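Local coordinates for protein arylesterase (Sulfolobus solfataricus, PDB 5L2P) that hydrolyses aromatic esters, p-nitrophenyl fatty acid esters and aryl dialkyl phosphates such as paraoxon, as a serine esterase of the GDXG lipolytic family, at residues 116-121 with 214-219. Sequence-based numbering, arbitrary orientation.
Sequences LAPEYK and VKMYIR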
ATOM      1  N   LEU A 116     -16.878  25.119  20.323  1.00 57.50           N
ATOM      2  CA  LEU A 116     -15.541  24.591  20.114  1.00 59.02           C
ATOM      3  C   LEU A 116     -14.751  24.386  21.410  1.00 64.58           C
ATOM      4  O   LEU A 116     -15.009  25.054  22.432  1.00 64.81           O
ATOM      5  CB  LEU A 116     -14.739  25.550  19.223  1.00 57.15           C
ATOM      6  CG  LEU A 116     -15.371  25.909  17.874  1.00 54.75           C
ATOM      7  CD1 LEU A 116     -14.481  26.875  17.126  1.00 55.13           C
ATOM      8  CD2 LEU A 116     -15.617  24.665  17.036  1.00 54.15           C
ATOM      9  N   ALA A 117     -13.786  23.458  21.359  1.00 63.08           N
ATOM     10  CA  ALA A 117     -12.803  23.294  22.431  1.00 63.18           C
ATOM     11  C   ALA A 117     -11.680  24.321  22.255  1.00 65.94           C
ATOM     12  O   ALA A 117     -11.544  24.897  21.174  1.00 65.35           O
ATOM     13  CB  ALA A 117     -12.232  21.900  22.394  1.00 61.25           C
ATOM     14  N   PRO A 118     -10.884  24.586  23.308  1.00 69.52           N
ATOM     15  CA  PRO A 118     -10.942  24.058  24.668  1.00 70.52           C
ATOM     16  C   PRO A 118     -12.053  24.627  25.582  1.00 68.65           C
ATOM     17  O   PRO A 118     -12.214  24.148  26.697  1.00 66.62           O
ATOM     18  CB  PRO A 118      -9.573  24.457  25.230  1.00 73.19           C
ATOM     19  CG  PRO A 118      -9.281  25.757  24.595  1.00 72.33           C
ATOM     20  CD  PRO A 118      -9.839  25.631  23.193  1.00 72.48           C
ATOM     21  N   GLU A 119     -12.810  25.609  25.118  1.00 70.00           N
ATOM     22  CA  GLU A 119     -13.851  26.215  25.948  1.00 71.37           C
ATOM     23  C   GLU A 119     -14.920  25.167  26.259  1.00 71.64           C
ATOM     24  O   GLU A 119     -15.318  25.009  27.391  1.00 78.34           O
ATOM     25  CB  GLU A 119     -14.489  27.424  25.242  1.00 71.15           C
ATOM     26  CG  GLU A 119     -13.524  28.589  25.017  1.00 71.44           C
ATOM     27  CD  GLU A 119     -12.796  28.550  23.669  1.00 72.00           C
ATOM     28  OE1 GLU A 119     -12.639  27.445  23.074  1.00 71.39           O
ATOM     29  OE2 GLU A 119     -12.332  29.619  23.215  1.00 70.38           O
ATOM     30  N   TYR A 120     -15.389  24.467  25.241  1.00 69.41           N
ATOM     31  CA  TYR A 120     -16.419  23.451  25.398  1.00 67.66           C
ATOM     32  C   TYR A 120     -15.896  22.119  24.881  1.00 65.17           C
ATOM     33  O   TYR A 120     -15.615  21.955  23.684  1.00 61.23           O
ATOM     34  CB  TYR A 120     -17.664  23.844  24.634  1.00 68.45           C
ATOM     35  CG  TYR A 120     -18.276  25.115  25.140  1.00 75.26           C
ATOM     36  CD1 TYR A 120     -17.893  26.362  24.597  1.00 77.58           C
ATOM     37  CD2 TYR A 120     -19.226  25.098  26.162  1.00 74.37           C
ATOM     38  CE1 TYR A 120     -18.455  27.536  25.043  1.00 76.37           C
ATOM     39  CE2 TYR A 120     -19.787  26.279  26.625  1.00 77.12           C
ATOM     40  CZ  TYR A 120     -19.410  27.493  26.057  1.00 79.13           C
ATOM     41  OH  TYR A 120     -19.978  28.672  26.507  1.00 82.18           O
ATOM     42  N   LYS A 121     -15.740  21.182  25.802  1.00 62.72           N
ATOM     43  CA  LYS A 121     -15.126  19.921  25.499  1.00 62.00           C
ATOM     44  C   LYS A 121     -16.166  18.951  24.962  1.00 61.70           C
ATOM     45  O   LYS A 121     -17.374  19.207  25.050  1.00 58.04           O
ATOM     46  CB  LYS A 121     -14.463  19.330  26.744  1.00 64.43           C
ATOM     47  CG  LYS A 121     -13.138  20.003  27.088  1.00 68.81           C
ATOM     48  CD  LYS A 121     -12.357  19.179  28.095  1.00 69.88           C
ATOM     49  CE  LYS A 121     -11.061  19.862  28.431  1.00 72.10           C
ATOM     50  NZ  LYS A 121     -10.009  19.517  27.444  1.00 71.91           N
ATOM     51  N   VAL A 214      -6.919  16.567  19.816  1.00 61.59           N
ATOM     52  CA  VAL A 214      -7.680  15.589  20.589  1.00 56.96           C
ATOM     53  C   VAL A 214      -7.592  15.901  22.087  1.00 56.05           C
ATOM     54  O   VAL A 214      -8.587  15.887  22.754  1.00 53.70           O
ATOM     55  CB  VAL A 214      -7.177  14.142  20.300  1.00 57.14           C
ATOM     56  CG1 VAL A 214      -7.867  13.105  21.187  1.00 56.58           C
ATOM     57  CG2 VAL A 214      -7.412  13.783  18.842  1.00 54.68           C
ATOM     58  N   LYS A 215      -6.404  16.181  22.605  1.00 59.69           N
ATOM     59  CA  LYS A 215      -6.222  16.526  24.024  1.00 63.99           C
ATOM     60  C   LYS A 215      -7.072  17.722  24.460  1.00 64.35           C
ATOM     61  O   LYS A 215      -7.545  17.773  25.593  1.00 63.15           O
ATOM     62  CB  LYS A 215      -4.765  16.868  24.324  1.00 70.80           C
ATOM     63  CG  LYS A 215      -3.834  15.680  24.416  1.00 77.15           C
ATOM     64  CD  LYS A 215      -2.417  16.161  24.685  1.00 85.71           C
ATOM     65  CE  LYS A 215      -1.417  15.004  24.722  1.00 89.77           C
ATOM     66  NZ  LYS A 215      -1.400  14.321  26.052  1.00 90.78           N
ATOM     67  N   MET A 216      -7.246  18.684  23.560  1.00 65.33           N
ATOM     68  CA  MET A 216      -8.043  19.882  23.837  1.00 66.68           C
ATOM     69  C   MET A 216      -9.538  19.591  23.820  1.00 63.28           C
ATOM     70  O   MET A 216     -10.289  20.181  24.572  1.00 65.27           O
ATOM     71  CB  MET A 216      -7.730  20.954  22.806  1.00 69.56           C
ATOM     72  CG  MET A 216      -6.281  21.373  22.840  1.00 75.89           C
ATOM     73  SD  MET A 216      -6.098  22.905  23.752  1.00 87.37           S
ATOM     74  CE  MET A 216      -6.478  24.076  22.443  1.00 85.39           C
ATOM     75  N   TYR A 217      -9.949  18.655  22.970  1.00 62.17           N
ATOM     76  CA  TYR A 217     -11.358  18.315  22.767  1.00 58.23           C
ATOM     77  C   TYR A 217     -11.872  17.337  23.808  1.00 58.40           C
ATOM     78  O   TYR A 217     -12.950  17.561  24.364  1.00 56.78           O
ATOM     79  CB  TYR A 217     -11.540  17.771  21.357  1.00 57.14           C
ATOM     80  CG  TYR A 217     -12.945  17.405  20.967  1.00 58.32           C
ATOM     81  CD1 TYR A 217     -13.983  18.306  21.145  1.00 57.93           C
ATOM     82  CD2 TYR A 217     -13.228  16.146  20.376  1.00 56.33           C
ATOM     83  CE1 TYR A 217     -15.272  17.968  20.774  1.00 60.07           C
ATOM     84  CE2 TYR A 217     -14.501  15.811  20.012  1.00 55.60           C
ATOM     85  CZ  TYR A 217     -15.521  16.718  20.211  1.00 57.29           C
ATOM     86  OH  TYR A 217     -16.812  16.393  19.839  1.00 60.42           O
ATOM     87  N   ILE A 218     -11.103  16.282  24.099  1.00 59.26           N
ATOM     88  CA  ILE A 218     -11.553  15.254  25.061  1.00 63.78           C
ATOM     89  C   ILE A 218     -11.320  15.658  26.514  1.00 64.99           C
ATOM     90  O   ILE A 218     -10.460  16.490  26.806  1.00 71.79           O
ATOM     91  CB  ILE A 218     -10.942  13.849  24.805  1.00 65.15           C
ATOM     92  CG1 ILE A 218      -9.429  13.849  25.043  1.00 66.96           C
ATOM     93  CG2 ILE A 218     -11.330  13.366  23.409  1.00 64.27           C
ATOM     94  CD1 ILE A 218      -8.850  12.455  24.985  1.00 72.30           C
ATOM     95  N   ARG A 219     -12.111  15.074  27.413  1.00 63.43           N
ATOM     96  CA  ARG A 219     -12.030  15.376  28.846  1.00 63.82           C
ATOM     97  C   ARG A 219     -10.905  14.587  29.499  1.00 65.00           C
ATOM     98  O   ARG A 219     -10.145  15.107  30.293  1.00 64.43           O
ATOM     99  CB  ARG A 219     -13.353  15.053  29.531  1.00 62.86           C
ATOM    100  CG  ARG A 219     -14.508  15.907  29.019  1.00 62.80           C
ATOM    101  CD  ARG A 219     -15.854  15.372  29.447  1.00 63.50           C
ATOM    102  NE  ARG A 219     -16.170  14.134  28.741  1.00 62.88           N
ATOM    103  CZ  ARG A 219     -17.324  13.505  28.830  1.00 61.77           C
ATOM    104  NH1 ARG A 219     -18.274  13.989  29.596  1.00 64.18           N
ATOM    105  NH2 ARG A 219     -17.528  12.400  28.142  1.00 61.44           N
TER
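Lys-121 keeps its CG beside the backbone N (chi1 -77°), runs out extended and turns only at its last torsion, chi4 -85°, which swings NZ onto the carbonyls of Met-216, in the last turn of helix 212-217, and Ile-218, just after it. The contact illustrates how a lysine from a distant loop can bind the carbonyls at a helix C-terminus in an alpha/beta-hydrolase fold: residues 116-121 belong to the loop between strand 108-112 and helix 124-138, and the lysine meets one carbonyl of the last turn and one just beyond it. NZ donates to Met-216 O at 3.0 Å and to Ile-218 O at 3.1 Å. In both bonds it stands above the carbonyl plane, far more so at Met-216, where the C=O...N angle is 116°; the positive charge probably also interacts favourably with the negative end of the helix dipole. The aliphatic part of the lysine is used as well, its CD lying 4.0 Å from Arg-219 CG, while the guanidinium of that arginine is turned to a salt bridge with Asp-223.

Beside this polar grip runs an apolar seam. A cis peptide bond joins Ala-117 to Pro-118; the methyl of Ala-117 meets the Tyr-217 ring at its edge, near the ring plane, with CB 4.2 Å from CD1. That ring also stacks with Trp-86, whose backbone is hydrogen-bonded to that of Ala-117, and the tyrosine side chain lies about 11 Å from that of Ser-156, the inferred active-site serine. Met-216 runs alongside Pro-118 in the same direction, and both touch Phe-27 of helix 27-39. The methionine chain, bent at chi2 and chi3, lays its terminal methyl along the proline ring, with Met-216 CE 3.8 Å from Pro-118 CD.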